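Local coordinates for uncharacterized protein (Bacteroides cellulosilyticus, PDB 5JVK), which is a family 39 glycoside hydrolase of a gut symbiont and probably cleaves O-glycosidic bonds within polysaccharide chains, at residues S19-K24 with V94-D99; N90-P95 with P403-A408; N116-T121 with Y156-A161; A227-D232 with G267-P272; G278-D283 with L327-K332. One frame throughout, in Å; residues are numbered along the deposited sequence.

Contact 1 of 5, residues S19-K24 with V94-D99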
# COMPACT_ATOMS: atom_id res chain seq x y z
N SER A 19 -15.79 7.94 -3.90
CA SER A 19 -17.02 7.88 -3.10
C SER A 19 -17.41 6.44 -2.79
O SER A 19 -17.42 5.60 -3.69
CB SER A 19 -18.15 8.61 -3.84
OG SER A 19 -19.35 8.63 -3.09
N THR A 20 -17.73 6.16 -1.53
CA THR A 20 -18.15 4.82 -1.12
C THR A 20 -19.60 4.54 -1.52
O THR A 20 -20.43 5.46 -1.55
CB THR A 20 -18.01 4.60 0.41
OG1 THR A 20 -18.84 5.53 1.11
CG2 THR A 20 -16.57 4.77 0.85
N ASP A 21 -19.89 3.28 -1.85
CA ASP A 21 -21.25 2.78 -2.11
C ASP A 21 -21.86 3.33 -3.41
O ASP A 21 -21.37 4.29 -4.00
CB ASP A 21 -22.17 3.08 -0.90
CG ASP A 21 -23.30 2.06 -0.73
OD1 ASP A 21 -23.48 1.16 -1.58
OD2 ASP A 21 -24.03 2.17 0.28
N ILE A 22 -22.94 2.69 -3.85
CA ILE A 22 -23.78 3.21 -4.94
C ILE A 22 -24.61 4.42 -4.48
O ILE A 22 -24.81 4.61 -3.27
CB ILE A 22 -24.71 2.10 -5.52
CG1 ILE A 22 -25.76 1.63 -4.50
CG2 ILE A 22 -23.87 0.93 -6.03
CD1 ILE A 22 -26.68 0.54 -5.02
N GLY A 23 -25.07 5.23 -5.43
CA GLY A 23 -25.98 6.35 -5.13
C GLY A 23 -25.69 7.64 -5.88
O GLY A 23 -25.02 7.63 -6.91
N LYS A 24 -26.20 8.75 -5.34
CA LYS A 24 -26.01 10.08 -5.93
C LYS A 24 -24.60 10.60 -5.69
O LYS A 24 -24.18 10.74 -4.54
CB LYS A 24 -27.01 11.11 -5.36
CG LYS A 24 -28.35 11.15 -6.08
CD LYS A 24 -29.12 12.42 -5.76
CE LYS A 24 -30.58 12.32 -6.19
NZ LYS A 24 -30.76 11.88 -7.60
N VAL A 94 -16.24 3.04 -4.94
CA VAL A 94 -15.67 1.86 -4.25
C VAL A 94 -16.65 1.28 -3.23
O VAL A 94 -17.56 1.97 -2.79
CB VAL A 94 -14.32 2.20 -3.56
CG1 VAL A 94 -13.36 2.84 -4.54
CG2 VAL A 94 -14.52 3.09 -2.33
N PRO A 95 -16.45 -0.01 -2.85
CA PRO A 95 -17.30 -0.57 -1.79
C PRO A 95 -16.99 0.05 -0.43
O PRO A 95 -15.84 0.39 -0.16
CB PRO A 95 -16.94 -2.06 -1.80
CG PRO A 95 -15.57 -2.11 -2.38
CD PRO A 95 -15.53 -1.01 -3.39
N GLU A 96 -18.02 0.19 0.40
CA GLU A 96 -17.86 0.74 1.75
C GLU A 96 -17.38 -0.38 2.67
O GLU A 96 -17.97 -1.47 2.69
CB GLU A 96 -19.19 1.31 2.24
CG GLU A 96 -19.07 2.24 3.43
CD GLU A 96 -20.41 2.83 3.84
OE1 GLU A 96 -21.12 3.39 2.97
OE2 GLU A 96 -20.75 2.75 5.04
N ILE A 97 -16.32 -0.11 3.43
CA ILE A 97 -15.72 -1.09 4.34
C ILE A 97 -15.99 -0.66 5.79
O ILE A 97 -15.77 0.50 6.14
CB ILE A 97 -14.20 -1.25 4.12
CG1 ILE A 97 -13.87 -1.42 2.63
CG2 ILE A 97 -13.67 -2.47 4.88
CD1 ILE A 97 -12.40 -1.36 2.30
N ILE A 98 -16.47 -1.60 6.60
CA ILE A 98 -16.70 -1.36 8.03
C ILE A 98 -15.34 -1.21 8.72
O ILE A 98 -14.40 -1.94 8.40
CB ILE A 98 -17.54 -2.49 8.67
CG1 ILE A 98 -18.96 -2.51 8.08
CG2 ILE A 98 -17.61 -2.35 10.19
CD1 ILE A 98 -19.68 -3.83 8.20
N ASP A 99 -15.26 -0.27 9.66
CA ASP A 99 -13.99 0.15 10.29
C ASP A 99 -13.18 -1.03 10.86
O ASP A 99 -12.00 -1.20 10.53
CB ASP A 99 -14.26 1.20 11.38
CG ASP A 99 -13.10 2.18 11.57
OD1 ASP A 99 -11.98 1.73 11.90
OD2 ASP A 99 -13.32 3.40 11.41

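Contact 2 of 5, residues N90-P95 with P403-A408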
# COMPACT_ATOMS: atom_id res chain seq x y z
N ASN A 90 -10.87 10.73 -13.74
CA ASN A 90 -11.43 9.46 -13.28
C ASN A 90 -12.15 9.63 -11.95
O ASN A 90 -11.88 10.57 -11.19
CB ASN A 90 -10.32 8.41 -13.18
CG ASN A 90 -9.76 8.03 -14.54
OD1 ASN A 90 -8.65 8.42 -14.89
ND2 ASN A 90 -10.53 7.27 -15.31
N TYR A 91 -13.09 8.72 -11.69
CA TYR A 91 -13.92 8.74 -10.49
C TYR A 91 -14.14 7.31 -10.00
O TYR A 91 -14.67 6.47 -10.73
CB TYR A 91 -15.26 9.42 -10.80
CG TYR A 91 -16.05 9.81 -9.58
CD1 TYR A 91 -15.74 10.96 -8.85
CD2 TYR A 91 -17.13 9.03 -9.14
CE1 TYR A 91 -16.47 11.32 -7.73
CE2 TYR A 91 -17.86 9.38 -8.02
CZ TYR A 91 -17.53 10.52 -7.31
OH TYR A 91 -18.26 10.87 -6.20
N ALA A 92 -13.73 7.05 -8.76
CA ALA A 92 -13.78 5.71 -8.18
C ALA A 92 -14.99 5.57 -7.27
O ALA A 92 -15.07 6.23 -6.23
CB ALA A 92 -12.50 5.43 -7.41
N VAL A 93 -15.94 4.72 -7.67
CA VAL A 93 -17.07 4.34 -6.82
C VAL A 93 -16.75 2.98 -6.18
O VAL A 93 -16.95 1.93 -6.78
CB VAL A 93 -18.39 4.28 -7.62
CG1 VAL A 93 -19.56 3.94 -6.71
CG2 VAL A 93 -18.63 5.61 -8.33
N VAL A 94 -16.24 3.04 -4.94
CA VAL A 94 -15.67 1.86 -4.25
C VAL A 94 -16.65 1.28 -3.23
O VAL A 94 -17.56 1.97 -2.79
CB VAL A 94 -14.32 2.20 -3.56
CG1 VAL A 94 -13.36 2.84 -4.54
CG2 VAL A 94 -14.52 3.09 -2.33
N PRO A 95 -16.45 -0.01 -2.85
CA PRO A 95 -17.30 -0.57 -1.79
C PRO A 95 -16.99 0.05 -0.43
O PRO A 95 -15.84 0.39 -0.16
CB PRO A 95 -16.94 -2.06 -1.80
CG PRO A 95 -15.57 -2.11 -2.38
CD PRO A 95 -15.53 -1.01 -3.39
N PRO A 403 -6.53 3.23 -11.69
CA PRO A 403 -7.17 1.92 -11.47
C PRO A 403 -6.69 1.15 -10.23
O PRO A 403 -7.48 0.43 -9.62
CB PRO A 403 -6.83 1.14 -12.74
CG PRO A 403 -6.70 2.19 -13.78
CD PRO A 403 -6.08 3.37 -13.10
N SER A 404 -5.42 1.32 -9.86
CA SER A 404 -4.85 0.67 -8.68
C SER A 404 -5.53 1.07 -7.37
O SER A 404 -5.57 0.26 -6.43
CB SER A 404 -3.34 0.95 -8.60
OG SER A 404 -3.08 2.34 -8.60
N TYR A 405 -6.05 2.29 -7.31
CA TYR A 405 -6.85 2.73 -6.17
C TYR A 405 -8.10 1.87 -6.01
O TYR A 405 -8.40 1.39 -4.91
CB TYR A 405 -7.25 4.20 -6.30
CG TYR A 405 -7.94 4.72 -5.07
CD1 TYR A 405 -9.31 4.52 -4.88
CD2 TYR A 405 -7.23 5.39 -4.08
CE1 TYR A 405 -9.95 4.98 -3.74
CE2 TYR A 405 -7.86 5.86 -2.94
CZ TYR A 405 -9.22 5.65 -2.77
OH TYR A 405 -9.85 6.11 -1.65
N GLN A 406 -8.84 1.70 -7.10
CA GLN A 406 -10.05 0.89 -7.13
C GLN A 406 -9.74 -0.55 -6.69
O GLN A 406 -10.46 -1.12 -5.88
CB GLN A 406 -10.67 0.88 -8.53
CG GLN A 406 -12.06 0.25 -8.62
CD GLN A 406 -13.18 1.19 -8.20
OE1 GLN A 406 -13.03 2.41 -8.20
NE2 GLN A 406 -14.32 0.61 -7.84
N ALA A 407 -8.68 -1.11 -7.26
CA ALA A 407 -8.24 -2.47 -6.92
C ALA A 407 -7.90 -2.64 -5.44
O ALA A 407 -8.20 -3.68 -4.86
CB ALA A 407 -7.05 -2.87 -7.78
N ALA A 408 -7.28 -1.62 -4.84
CA ALA A 408 -6.95 -1.62 -3.41
C ALA A 408 -8.19 -1.62 -2.52
O ALA A 408 -8.27 -2.39 -1.56
CB ALA A 408 -6.07 -0.42 -3.08

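Contact 3 of 5, residues N116-T121 with Y156-A161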
# COMPACT_ATOMS: atom_id res chain seq x y z
N ASN A 116 -1.11 20.59 1.38
CA ASN A 116 -1.06 20.68 2.84
C ASN A 116 -2.42 20.40 3.51
O ASN A 116 -2.72 20.92 4.58
CB ASN A 116 -0.51 22.06 3.26
CG ASN A 116 0.06 22.07 4.68
OD1 ASN A 116 0.52 21.05 5.20
ND2 ASN A 116 0.04 23.25 5.31
N ASP A 117 -3.22 19.54 2.87
CA ASP A 117 -4.55 19.18 3.34
C ASP A 117 -4.50 17.71 3.78
O ASP A 117 -4.73 16.80 2.98
CB ASP A 117 -5.57 19.41 2.21
CG ASP A 117 -7.01 19.21 2.65
OD1 ASP A 117 -7.91 19.62 1.88
OD2 ASP A 117 -7.27 18.64 3.73
N TYR A 118 -4.18 17.51 5.06
CA TYR A 118 -4.00 16.17 5.62
C TYR A 118 -5.31 15.39 5.78
O TYR A 118 -5.33 14.18 5.58
CB TYR A 118 -3.23 16.22 6.95
CG TYR A 118 -1.73 16.35 6.77
CD1 TYR A 118 -0.88 15.27 7.01
CD2 TYR A 118 -1.16 17.55 6.34
CE1 TYR A 118 0.49 15.39 6.84
CE2 TYR A 118 0.21 17.68 6.17
CZ TYR A 118 1.04 16.59 6.42
OH TYR A 118 2.39 16.71 6.24
N SER A 119 -6.39 16.09 6.14
CA SER A 119 -7.70 15.45 6.30
C SER A 119 -8.23 14.86 4.98
O SER A 119 -8.81 13.78 4.98
CB SER A 119 -8.71 16.42 6.90
OG SER A 119 -8.81 17.59 6.10
N LYS A 120 -8.02 15.57 3.88
CA LYS A 120 -8.43 15.11 2.55
C LYS A 120 -7.65 13.88 2.10
O LYS A 120 -8.24 12.89 1.67
CB LYS A 120 -8.27 16.22 1.51
CG LYS A 120 -8.79 15.86 0.12
CD LYS A 120 -9.08 17.09 -0.74
CE LYS A 120 -7.82 17.86 -1.11
NZ LYS A 120 -6.92 17.09 -2.01
N THR A 121 -6.32 13.94 2.22
CA THR A 121 -5.44 12.83 1.86
C THR A 121 -5.74 11.58 2.70
O THR A 121 -5.80 10.48 2.16
CB THR A 121 -3.94 13.23 1.96
OG1 THR A 121 -3.63 14.16 0.91
CG2 THR A 121 -3.01 12.02 1.83
N TYR A 156 3.14 15.89 13.85
CA TYR A 156 1.86 16.05 14.55
C TYR A 156 0.67 15.97 13.58
O TYR A 156 -0.36 15.38 13.91
CB TYR A 156 1.81 17.38 15.34
CG TYR A 156 2.74 17.45 16.54
CD1 TYR A 156 2.63 16.54 17.59
CD2 TYR A 156 3.72 18.44 16.63
CE1 TYR A 156 3.47 16.60 18.69
CE2 TYR A 156 4.57 18.51 17.73
CZ TYR A 156 4.44 17.59 18.76
OH TYR A 156 5.28 17.65 19.85
N GLN A 157 0.84 16.57 12.40
CA GLN A 157 -0.17 16.50 11.33
C GLN A 157 -0.44 15.06 10.86
O GLN A 157 -1.60 14.64 10.77
CB GLN A 157 0.23 17.37 10.13
CG GLN A 157 0.13 18.87 10.38
CD GLN A 157 0.59 19.70 9.18
OE1 GLN A 157 1.78 19.72 8.86
NE2 GLN A 157 -0.34 20.39 8.53
N PHE A 158 0.64 14.33 10.57
CA PHE A 158 0.56 12.91 10.16
C PHE A 158 -0.13 12.03 11.20
O PHE A 158 -1.05 11.28 10.87
CB PHE A 158 1.95 12.33 9.84
CG PHE A 158 2.32 12.36 8.38
CD1 PHE A 158 3.34 13.18 7.91
CD2 PHE A 158 1.64 11.55 7.47
CE1 PHE A 158 3.67 13.20 6.56
CE2 PHE A 158 1.97 11.57 6.12
CZ PHE A 158 2.99 12.40 5.67
N VAL A 159 0.31 12.15 12.45
CA VAL A 159 -0.16 11.27 13.53
C VAL A 159 -1.61 11.55 13.93
O VAL A 159 -2.38 10.61 14.13
CB VAL A 159 0.79 11.32 14.76
CG1 VAL A 159 0.23 10.52 15.93
CG2 VAL A 159 2.16 10.79 14.38
N SER A 160 -1.99 12.82 14.04
CA SER A 160 -3.38 13.17 14.40
C SER A 160 -4.36 12.80 13.28
O SER A 160 -5.45 12.28 13.56
CB SER A 160 -3.51 14.66 14.76
OG SER A 160 -3.47 15.48 13.61
N ALA A 161 -3.97 13.05 12.03
CA ALA A 161 -4.77 12.64 10.87
C ALA A 161 -4.93 11.12 10.76
O ALA A 161 -5.97 10.64 10.32
CB ALA A 161 -4.17 13.20 9.59

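Contact 4 of 5, residues A227-D232 with G267-P272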
# COMPACT_ATOMS: atom_id res chain seq x y z
N ALA A 227 25.67 1.35 4.15
CA ALA A 227 26.10 0.82 5.45
C ALA A 227 26.14 -0.72 5.46
O ALA A 227 25.14 -1.36 5.14
CB ALA A 227 25.19 1.32 6.55
N ASP A 228 27.28 -1.28 5.84
CA ASP A 228 27.44 -2.73 6.01
C ASP A 228 26.60 -3.21 7.21
O ASP A 228 26.58 -2.54 8.24
CB ASP A 228 28.92 -3.10 6.23
CG ASP A 228 29.14 -4.60 6.36
OD1 ASP A 228 29.12 -5.30 5.33
OD2 ASP A 228 29.35 -5.08 7.49
N PRO A 229 25.89 -4.36 7.07
CA PRO A 229 25.10 -4.91 8.17
C PRO A 229 25.86 -5.11 9.49
O PRO A 229 25.39 -4.67 10.54
CB PRO A 229 24.63 -6.26 7.62
CG PRO A 229 24.53 -6.04 6.15
CD PRO A 229 25.62 -5.07 5.80
N VAL A 230 27.03 -5.75 9.43
CA VAL A 230 27.78 -6.13 10.64
C VAL A 230 28.70 -5.01 11.13
O VAL A 230 28.72 -4.70 12.32
CB VAL A 230 28.59 -7.43 10.42
CG1 VAL A 230 29.36 -7.82 11.68
CG2 VAL A 230 27.66 -8.56 9.98
N LYS A 231 29.46 -4.41 10.21
CA LYS A 231 30.51 -3.44 10.57
C LYS A 231 30.00 -2.01 10.82
O LYS A 231 30.59 -1.30 11.63
CB LYS A 231 31.60 -3.40 9.50
CG LYS A 231 32.40 -4.69 9.40
CD LYS A 231 33.44 -4.62 8.29
CE LYS A 231 34.12 -5.96 8.09
NZ LYS A 231 35.11 -5.93 6.98
N ASP A 232 28.94 -1.60 10.13
CA ASP A 232 28.39 -0.24 10.25
C ASP A 232 27.05 -0.18 10.97
O ASP A 232 26.89 0.57 11.93
CB ASP A 232 28.26 0.42 8.86
CG ASP A 232 29.60 0.58 8.15
OD1 ASP A 232 30.64 0.73 8.82
OD2 ASP A 232 29.60 0.57 6.90
N GLY A 267 17.46 -12.37 2.45
CA GLY A 267 18.06 -12.28 3.77
C GLY A 267 19.43 -11.63 3.79
O GLY A 267 20.26 -11.95 4.64
N ALA A 268 19.67 -10.70 2.87
CA ALA A 268 20.99 -10.09 2.70
C ALA A 268 21.39 -9.17 3.87
O ALA A 268 22.58 -9.00 4.12
CB ALA A 268 21.07 -9.33 1.38
N PHE A 269 20.41 -8.58 4.56
CA PHE A 269 20.67 -7.77 5.75
C PHE A 269 20.65 -8.61 7.03
O PHE A 269 21.57 -8.52 7.84
CB PHE A 269 19.66 -6.62 5.89
CG PHE A 269 19.73 -5.92 7.23
CD1 PHE A 269 20.66 -4.91 7.45
CD2 PHE A 269 18.89 -6.29 8.27
CE1 PHE A 269 20.74 -4.27 8.68
CE2 PHE A 269 18.96 -5.65 9.51
CZ PHE A 269 19.89 -4.64 9.71
N ILE A 270 19.59 -9.40 7.21
CA ILE A 270 19.35 -10.09 8.47
C ILE A 270 20.33 -11.24 8.75
O ILE A 270 20.76 -11.41 9.88
CB ILE A 270 17.86 -10.56 8.60
CG1 ILE A 270 17.50 -10.87 10.06
CG2 ILE A 270 17.57 -11.77 7.72
CD1 ILE A 270 17.47 -9.66 10.97
N ILE A 271 20.68 -12.01 7.72
CA ILE A 271 21.56 -13.19 7.90
C ILE A 271 22.96 -12.82 8.43
O ILE A 271 23.43 -13.47 9.37
CB ILE A 271 21.63 -14.08 6.62
CG1 ILE A 271 20.26 -14.73 6.36
CG2 ILE A 271 22.71 -15.15 6.75
CD1 ILE A 271 20.13 -15.43 5.03
N PRO A 272 23.63 -11.80 7.85
CA PRO A 272 24.89 -11.33 8.45
C PRO A 272 24.76 -10.85 9.91
O PRO A 272 25.67 -11.08 10.71
CB PRO A 272 25.30 -10.15 7.56
CG PRO A 272 24.64 -10.41 6.25
CD PRO A 272 23.39 -11.20 6.52

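Contact 5 of 5, residues G278-D283 with L327-K332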
# COMPACT_ATOMS: atom_id res chain seq x y z
N GLY A 278 23.66 -10.74 16.59
CA GLY A 278 22.92 -9.48 16.75
C GLY A 278 21.40 -9.58 16.87
O GLY A 278 20.72 -8.56 16.91
N VAL A 279 20.87 -10.81 16.95
CA VAL A 279 19.42 -11.06 16.97
C VAL A 279 18.63 -10.27 18.03
O VAL A 279 17.51 -9.82 17.75
CB VAL A 279 19.11 -12.58 17.10
CG1 VAL A 279 19.50 -13.13 18.47
CG2 VAL A 279 17.64 -12.86 16.81
N ASP A 280 19.21 -10.09 19.22
CA ASP A 280 18.52 -9.43 20.35
C ASP A 280 18.34 -7.92 20.20
O ASP A 280 17.50 -7.34 20.90
CB ASP A 280 19.26 -9.70 21.67
CG ASP A 280 19.16 -11.13 22.11
OD1 ASP A 280 18.04 -11.70 22.11
OD2 ASP A 280 20.21 -11.71 22.48
N PHE A 281 19.10 -7.28 19.32
CA PHE A 281 19.08 -5.82 19.19
C PHE A 281 18.01 -5.28 18.24
O PHE A 281 18.06 -4.10 17.85
CB PHE A 281 20.49 -5.32 18.82
CG PHE A 281 21.53 -5.69 19.84
CD1 PHE A 281 21.69 -4.93 21.00
CD2 PHE A 281 22.32 -6.83 19.68
CE1 PHE A 281 22.63 -5.28 21.96
CE2 PHE A 281 23.26 -7.18 20.63
CZ PHE A 281 23.42 -6.41 21.78
N GLN A 282 17.05 -6.13 17.86
CA GLN A 282 15.83 -5.70 17.17
C GLN A 282 14.60 -6.44 17.69
O GLN A 282 14.71 -7.51 18.30
CB GLN A 282 15.90 -5.97 15.66
CG GLN A 282 17.26 -5.74 15.01
CD GLN A 282 17.96 -7.02 14.60
OE1 GLN A 282 18.02 -7.99 15.36
NE2 GLN A 282 18.50 -7.03 13.40
N ASP A 283 13.44 -5.85 17.44
CA ASP A 283 12.15 -6.54 17.55
C ASP A 283 11.72 -7.10 16.18
O ASP A 283 10.95 -8.06 16.12
CB ASP A 283 11.09 -5.58 18.09
CG ASP A 283 11.49 -4.95 19.41
OD1 ASP A 283 12.01 -5.67 20.29
OD2 ASP A 283 11.29 -3.73 19.58
N LEU A 327 15.46 -17.53 16.63
CA LEU A 327 14.76 -16.73 17.63
C LEU A 327 15.72 -15.85 18.44
O LEU A 327 16.94 -16.04 18.41
CB LEU A 327 13.99 -17.64 18.59
CG LEU A 327 12.91 -18.54 17.99
CD1 LEU A 327 12.40 -19.52 19.05
CD2 LEU A 327 11.76 -17.73 17.42
N ARG A 328 15.15 -14.89 19.16
CA ARG A 328 15.91 -14.05 20.10
C ARG A 328 16.23 -14.85 21.37
O ARG A 328 15.73 -15.97 21.55
CB ARG A 328 15.11 -12.80 20.47
CG ARG A 328 14.78 -11.88 19.31
CD ARG A 328 13.89 -10.74 19.77
NE ARG A 328 14.66 -9.72 20.49
CZ ARG A 328 14.29 -9.11 21.62
NH1 ARG A 328 13.14 -9.39 22.24
NH2 ARG A 328 15.10 -8.20 22.16
N SER A 329 17.05 -14.27 22.25
CA SER A 329 17.40 -14.88 23.54
C SER A 329 16.16 -15.13 24.41
O SER A 329 16.02 -16.20 25.00
CB SER A 329 18.40 -14.02 24.30
OG SER A 329 19.63 -13.94 23.60
N ASP A 330 15.26 -14.14 24.45
CA ASP A 330 13.96 -14.29 25.12
C ASP A 330 12.92 -15.12 24.33
O ASP A 330 11.74 -15.14 24.69
CB ASP A 330 13.39 -12.91 25.52
CG ASP A 330 13.03 -12.02 24.32
OD1 ASP A 330 13.15 -12.45 23.15
OD2 ASP A 330 12.62 -10.86 24.56
N LYS A 331 13.36 -15.78 23.25
CA LYS A 331 12.55 -16.66 22.40
C LYS A 331 11.43 -15.97 21.59
O LYS A 331 10.62 -16.65 20.97
CB LYS A 331 12.01 -17.85 23.20
CG LYS A 331 13.07 -18.75 23.82
CD LYS A 331 13.82 -19.56 22.77
CE LYS A 331 14.62 -20.70 23.36
NZ LYS A 331 15.89 -20.23 23.99
N LYS A 332 11.41 -14.63 21.58
CA LYS A 332 10.46 -13.90 20.75
C LYS A 332 10.95 -13.96 19.31
O LYS A 332 12.15 -13.91 19.04
CB LYS A 332 10.32 -12.43 21.20
CG LYS A 332 9.81 -12.24 22.62
CD LYS A 332 8.35 -12.61 22.78
CE LYS A 332 7.96 -12.70 24.25
NZ LYS A 332 6.61 -13.31 24.45

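Contact 1 of 5, residues S19-K24 with V94-D99
A short parallel beta bridge at the protein surface pairs Thr20, at the end of strand 18-20, with Val94, the last residue of strand 83-94. Two backbone bonds straddle Thr20: Val94 N gives to Ser19 O at 3.1 Å, and Asp21 N gives to Val94 O at 2.8 Å, almost in line with the carbonyl. The side chains of Thr20 and Val94 lie on one face of the sheet, where their CG2 methyls meet at 4.1 Å. Beyond the bridge the extended Glu96 chain crosses Thr20 at a slant, its CB 3.9 Å from Thr20 CB. Its OE1 comes within 4.1 Å of Asp21 OD2, the two carboxylate planes turned 81° apart; such a pair of like charges is probably tolerated because both acids are exposed. Asp21 OD1 is turned back on its own chain and accepts from Ile22 N, which approaches from above the carboxylate plane. Lys25 bonds to Ser19 OG and to Asp21 O, tying the turn to the strand that follows. The pairing is that of an edge strand added in parallel to an otherwise antiparallel sheet, here strand 18-20 beside 83-94 in the five-stranded sheet of the N-terminal beta domain, just before the barrel.

Contact 2 of 5, residues N90-P95 with P403-A408
Strand 90-94 and helix 403-408 run almost parallel, their short axes 7° apart and 8.8 Å from each other at closest approach, the CA atoms of Ala92 and Gln406 being nearest, 6.2 Å apart. Gln406 makes the polar link. Its CG stands anti to the backbone N (chi1 -170°) and the chain then bends at chi2, which brings the amide round to the strand. There NE2 donates to Val93 O at 3.1 Å with an N-H...O angle of 166°; the oxygen lies in the plane of the amide, whereas the donor sits above the plane of the Val93 carbonyl. NE2 also bonds to Gln472 O, so the amide joins the strand to a third part of the chain. The other end of the amide, OE1, rests against methyl groups, 3.2 Å from Ala92 CB and 3.7 Å from Val94 CG1. With a leucine in place of Gln406, Val93 O and Gln472 O would probably lose their shared donor, weakening the link between strand and helix. Next to the amide, the ring of Tyr405 comes up to the same two residues: Val94 CG1 lies at its edge, 4.1 Å from Tyr405 CE1, and Ala92 CB approaches CD1 at 4.2 Å. The Tyr405 hydroxyl is bonded to Leu124 O of helix 118-127. All five touching residues are buried. This is the interface of a beta domain with a (beta/alpha)8 barrel, where a sheet strand packs against helix 403-415, which follows the eighth barrel strand.

Contact 3 of 5, residues N116-T121 with Y156-A161
The ring of Tyr118 stands between two side chains of helix 153-164, showing a face to one and its edge to the other. Over the face lies Gln157 CB, 3.7 Å from the ring centroid and only 4° off the normal, a CH-pi contact. The rest of Gln157 extends across the same ring, with its amide plane inclined to it and NE2 3.6 Å from Tyr118 CE2. That nitrogen also comes to 3.5 Å from Asn116 OD1, the two amide planes almost perpendicular. At the edge the ring meets Phe158 in a T-shaped stack: the planes stand at 90°, the centroids are 5.1 Å apart, and Tyr118 CE1 sits over the middle of the Phe158 face. Tyr118 OH reaches past it to Phe158 CE1 at 3.7 Å. Here two outer helices of the (beta/alpha)8 barrel, 118-127 and 153-164, meet on the outside of strands 106-109, 132-138 and 168-174. Were Tyr118 replaced by an alanine, the face of Phe158 would probably lose its edge partner and a gap would open beside Gln157. Nearer the helix backbone, Tyr118 CB touches Ala161 CB at 4.1 Å. Tyr118 CG lies anti to the carbonyl carbon (chi1 -81°), directing the ring toward the opposing helix. Just before Tyr118, Asp117 acts as N-cap of helix 118-127, its OD2 accepting from Lys120 N at 3.2 Å.

Contact 4 of 5, residues A227-D232 with G267-P272
Pro229 and Val230 meet the opposing segment just where Asp228 OD2 caps their helix, gripping two backbone nitrogens: Lys231 N gives to it at 2.8 Å, on the anti lone pair of OD2, in a nearly straight bond of 171°, and Val230 N adds a weak, bent one. CG of Asp228 is anti to its own N (chi1 -178°), which folds the carboxylate over this first turn as the N-cap of helix 229-247. A second side-chain bond, from Asp228 N to Asp232 OD2 at 3.2 Å, is met on the anti side of that carboxylate and ties the loop to the helix. Across the contact the meeting is apolar. Pro229 CB is the hub: it lies 3.8 Å from Phe269 O and 3.9 Å from Pro272 CB, and approaches the Phe269 ring obliquely, nearest CD1. Pro229 CG comes to 4.1 Å from Ala268 O. Beside it, Val230 CG2 packs against Pro272 CB at 3.7 Å and rests near Pro272 O. The two prolines thus meet through their CB atoms rather than ring over ring. Tyr233 takes the Phe269 ring in an edge-to-face pair, extending the apolar patch along helix 229-247. The contact sits at the surface, joining the start of helix 229-247, which follows barrel strand 217-220, to the short helix 270-275 lying between strands 252-255 and 284-287.

Contact 5 of 5, residues G278-D283 with L327-K332
The guanidinium of Arg328 meets loop 278-283 mainly with its edge, where the carbonyl oxygens of Val279 and Asp280 lie, and has Asp283 OD1 over one face, offset toward the rim. In the guanidinium plane NH2 donates to Asp280 O at 2.8 Å in a straight bond of 172°. Asp283 OD1 stands well out of the plane, 4.3 Å from Arg328 NH1, so its attraction is one of charge alone; its closer partner is the hydroxyl of Tyr241, while Lys245 takes the other oxygen. On its own segment NH1 forms a salt bridge with Asp330 OD2 at 2.8 Å. The Arg328 chain bends at chi3 (77°) to bring the group here, and its CG packs on Val279 CG2 at 3.9 Å. Both segments are loops that lead into neighbouring strands of the (beta/alpha)8 barrel, 284-287 and 335-341, at the end where those strands start. The carboxylate of Asp280 grips the second loop at Ser329. OD1 accepts from Ser329 N at 2.8 Å and OD2 from Ser329 OG at 2.6 Å, each on its syn lone pair, so one residue is gripped by both oxygens and the carboxylate is kept from turning. Chi1 of -69° sets that CG anti to the carbonyl carbon, facing the start of the type I turn Arg328 to Lys331. Within the turn Asp330 OD1 accepts from Lys332 N, forming an Asx turn. Beside Arg328, Val279 CG2 rests on Leu327 O at 3.6 Å.

From the N terminus, contact 1 closes first, returning the chain to strand 18-20 after the beta domain has been built. Contact 2 opens where it ends, the two sharing Val94 and Pro95, and closes only some 300 residues later on helix 403-415; the whole barrel lies within that loop. Inside it contacts 3, 4 and 5 follow in series without crossing. Contact 3 joins helices 118-127 and 153-164. Contacts 4 and 5 touch through Ile270 and Gln282 and link the loops and helices around strands 217-220 to 335-341, their centres 39 to 45 Å from those of contacts 1 and 2, across the chain's centre.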